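PDB 2XDB: endoribonuclease ToxN from Pectobacterium atrosepticum, which cleaves RNA within AAA(U/G) sequences as the toxin of a type III toxin-antitoxin system, countered by the ToxI RNA. Local coordinates for residues 1-11 with 32-40. Sequence-based numbering, arbitrary orientation.
Sequences MKFYTISSKYI and PKAFIGIVL. With SO4 (sulfate ion), chain D.
Y4 and F35 form a hydrogen-bonded pair of the antiparallel beta sheet of this SH3-clan toxin. Strand 3-6 here lies between strand 35-42 and strand 97-99. Y4 N donates to F35 O at 2.9 Å, and F35 N returns a nearly straight bond to Y4 O, 171° at the hydrogen. F3 and I36 are the next pair, non-hydrogen-bonded, and their side chains lie side by side on the other face of the sheet. I36 CD1 meets F3 CE1 there, and both residues also touch L51 of strand 45-52.

Past the paired residues a water continues the link: it accepts from I6 N and donates to K33 O, each at 2.8 Å. At the other end the chain turns a corner at G37, the centre of an inverse gamma turn. The edge of the Y4 ring, at CE2, lies against G37 CA. The extended M1 side chain runs past this corner, and its CE ends near I38 O and V39 CA. A sulfate, probably from the crystallisation liquor, takes hydrogen bonds on O1 from M1 N and K2 NZ.

The side chains of I6 and F35 cross at about a right angle. I6 CG1 is anti to the carbonyl carbon (chi1 -63°), and the extended side chain carries CD1 over the F35 ring. This CH-pi contact puts I6 CD1 3.5 Å from the centroid of the F35 ring, 2° off its normal.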
# COMPACT_ATOMS: atom_id res chain seq x y z
N MET A 1 9.34 -6.67 -4.03
CA MET A 1 7.95 -6.26 -3.85
C MET A 1 7.05 -6.56 -5.06
O MET A 1 7.50 -6.52 -6.20
CB MET A 1 7.89 -4.79 -3.44
CG MET A 1 8.46 -4.57 -2.02
SD MET A 1 8.35 -2.86 -1.56
CE MET A 1 9.35 -2.82 -0.09
N LYS A 2 5.79 -6.88 -4.81
CA LYS A 2 4.89 -7.26 -5.90
C LYS A 2 3.48 -6.72 -5.70
O LYS A 2 3.15 -6.23 -4.62
CB LYS A 2 4.85 -8.78 -6.04
CG LYS A 2 6.19 -9.38 -6.41
CD LYS A 2 6.04 -10.84 -6.78
CE LYS A 2 7.38 -11.46 -7.16
NZ LYS A 2 8.24 -10.47 -7.88
N PHE A 3 2.66 -6.79 -6.74
CA PHE A 3 1.30 -6.26 -6.66
C PHE A 3 0.33 -7.29 -6.10
O PHE A 3 0.34 -8.44 -6.55
CB PHE A 3 0.82 -5.78 -8.03
CG PHE A 3 1.64 -4.67 -8.59
CD1 PHE A 3 1.51 -3.39 -8.10
CD2 PHE A 3 2.55 -4.90 -9.60
CE1 PHE A 3 2.28 -2.37 -8.60
CE2 PHE A 3 3.31 -3.87 -10.11
CZ PHE A 3 3.17 -2.61 -9.61
N TYR A 4 -0.49 -6.86 -5.14
CA TYR A 4 -1.51 -7.72 -4.53
C TYR A 4 -2.91 -7.12 -4.61
O TYR A 4 -3.07 -5.91 -4.75
CB TYR A 4 -1.23 -7.92 -3.05
CG TYR A 4 -0.02 -8.75 -2.75
CD1 TYR A 4 -0.14 -10.07 -2.37
CD2 TYR A 4 1.26 -8.20 -2.83
CE1 TYR A 4 0.96 -10.83 -2.09
CE2 TYR A 4 2.37 -8.95 -2.55
CZ TYR A 4 2.22 -10.27 -2.18
OH TYR A 4 3.32 -11.02 -1.90
N THR A 5 -3.91 -7.98 -4.51
CA THR A 5 -5.25 -7.54 -4.14
C THR A 5 -5.55 -8.17 -2.80
O THR A 5 -4.90 -9.15 -2.40
CB THR A 5 -6.33 -7.96 -5.15
OG1 THR A 5 -6.40 -9.39 -5.22
CG2 THR A 5 -6.02 -7.40 -6.51
N ILE A 6 -6.52 -7.61 -2.10
CA ILE A 6 -6.90 -8.12 -0.79
C ILE A 6 -8.40 -8.35 -0.81
O ILE A 6 -9.14 -7.61 -1.47
CB ILE A 6 -6.49 -7.12 0.32
CG1 ILE A 6 -4.97 -6.99 0.34
CG2 ILE A 6 -6.98 -7.57 1.68
CD1 ILE A 6 -4.45 -5.85 1.21
N SER A 7 -8.87 -9.39 -0.12
CA SER A 7 -10.30 -9.71 -0.14
C SER A 7 -11.11 -8.67 0.62
O SER A 7 -10.64 -8.09 1.59
CB SER A 7 -10.55 -11.11 0.43
OG SER A 7 -10.48 -11.10 1.84
N SER A 8 -12.34 -8.43 0.17
CA SER A 8 -13.17 -7.40 0.79
C SER A 8 -13.54 -7.76 2.21
O SER A 8 -13.57 -6.90 3.09
CB SER A 8 -14.45 -7.21 -0.01
OG SER A 8 -14.20 -7.62 -1.33
N LYS A 9 -13.83 -9.04 2.42
CA LYS A 9 -14.25 -9.51 3.73
C LYS A 9 -13.21 -9.10 4.77
O LYS A 9 -13.56 -8.55 5.82
CB LYS A 9 -14.46 -11.03 3.71
CG LYS A 9 -15.03 -11.54 2.39
CD LYS A 9 -13.97 -11.50 1.27
CE LYS A 9 -14.59 -11.39 -0.13
NZ LYS A 9 -13.54 -11.46 -1.20
N TYR A 10 -11.94 -9.33 4.46
CA TYR A 10 -10.84 -8.93 5.32
C TYR A 10 -10.76 -7.42 5.51
O TYR A 10 -10.63 -6.93 6.63
CB TYR A 10 -9.51 -9.46 4.77
CG TYR A 10 -8.35 -9.27 5.72
CD1 TYR A 10 -8.27 -10.00 6.89
CD2 TYR A 10 -7.35 -8.35 5.45
CE1 TYR A 10 -7.21 -9.82 7.77
CE2 TYR A 10 -6.29 -8.17 6.32
CZ TYR A 10 -6.23 -8.90 7.47
OH TYR A 10 -5.18 -8.73 8.34
N ILE A 11 -10.83 -6.66 4.42
CA ILE A 11 -10.84 -5.21 4.53
C ILE A 11 -12.00 -4.74 5.41
O ILE A 11 -11.84 -3.88 6.29
CB ILE A 11 -10.96 -4.54 3.17
CG1 ILE A 11 -9.70 -4.75 2.35
CG2 ILE A 11 -11.20 -3.05 3.35
CD1 ILE A 11 -8.50 -3.98 2.83
N PRO A 32 -9.45 -3.59 -9.53
CA PRO A 32 -9.48 -3.73 -8.07
C PRO A 32 -8.33 -2.93 -7.46
O PRO A 32 -7.29 -2.82 -8.10
CB PRO A 32 -9.25 -5.23 -7.85
CG PRO A 32 -8.56 -5.69 -9.07
CD PRO A 32 -9.10 -4.85 -10.19
N LYS A 33 -8.54 -2.38 -6.27
CA LYS A 33 -7.48 -1.65 -5.57
C LYS A 33 -6.26 -2.52 -5.47
O LYS A 33 -6.35 -3.65 -5.01
CB LYS A 33 -7.93 -1.29 -4.16
CG LYS A 33 -7.71 0.17 -3.80
CD LYS A 33 -6.46 0.36 -2.99
CE LYS A 33 -6.52 1.68 -2.27
NZ LYS A 33 -6.66 2.78 -3.23
N ALA A 34 -5.11 -1.99 -5.89
CA ALA A 34 -3.85 -2.74 -5.81
C ALA A 34 -2.98 -2.29 -4.65
O ALA A 34 -2.90 -1.09 -4.35
CB ALA A 34 -3.09 -2.62 -7.11
N PHE A 35 -2.31 -3.25 -4.00
CA PHE A 35 -1.36 -2.98 -2.93
C PHE A 35 0.06 -3.39 -3.33
O PHE A 35 0.23 -4.16 -4.29
CB PHE A 35 -1.78 -3.71 -1.66
CG PHE A 35 -3.11 -3.30 -1.13
CD1 PHE A 35 -3.20 -2.58 0.05
CD2 PHE A 35 -4.28 -3.63 -1.80
CE1 PHE A 35 -4.45 -2.20 0.56
CE2 PHE A 35 -5.52 -3.26 -1.30
CZ PHE A 35 -5.60 -2.54 -0.12
N ILE A 36 1.07 -2.90 -2.60
CA ILE A 36 2.48 -3.24 -2.86
C ILE A 36 3.11 -4.21 -1.85
O ILE A 36 2.90 -4.11 -0.65
CB ILE A 36 3.37 -1.99 -2.96
CG1 ILE A 36 2.75 -1.02 -3.92
CG2 ILE A 36 4.70 -2.36 -3.62
CD1 ILE A 36 2.82 -1.56 -5.32
N GLY A 37 3.97 -5.08 -2.40
CA GLY A 37 4.26 -6.41 -1.89
C GLY A 37 5.23 -6.64 -0.76
O GLY A 37 6.28 -7.21 -0.93
N ILE A 38 4.79 -6.27 0.42
CA ILE A 38 5.53 -6.49 1.65
C ILE A 38 6.58 -5.46 1.86
O ILE A 38 7.77 -5.61 1.58
CB ILE A 38 6.03 -7.87 1.87
CG1 ILE A 38 4.87 -8.84 1.75
CG2 ILE A 38 6.45 -7.94 3.32
CD1 ILE A 38 4.99 -9.97 2.74
N VAL A 39 6.06 -4.40 2.42
CA VAL A 39 6.66 -3.14 2.49
C VAL A 39 7.38 -3.12 3.84
O VAL A 39 8.40 -2.46 4.00
CB VAL A 39 5.49 -2.16 2.37
CG1 VAL A 39 5.03 -1.64 3.74
CG2 VAL A 39 5.78 -1.09 1.35
N LEU A 40 6.86 -3.91 4.78
CA LEU A 40 7.44 -4.09 6.11
C LEU A 40 7.08 -5.45 6.66
O LEU A 40 5.93 -5.88 6.60
CB LEU A 40 6.89 -3.05 7.10
CG LEU A 40 7.77 -2.53 8.23
CD1 LEU A 40 6.91 -2.05 9.38
CD2 LEU A 40 8.68 -3.60 8.70
S SO4 D . 9.37 -10.34 -3.93
O1 SO4 D . 9.34 -9.59 -5.18
O2 SO4 D . 10.61 -10.05 -3.22
O3 SO4 D . 8.23 -9.96 -3.09
O4 SO4 D . 9.29 -11.77 -4.22
O HOH W 1 -7.69 -5.24 -3.07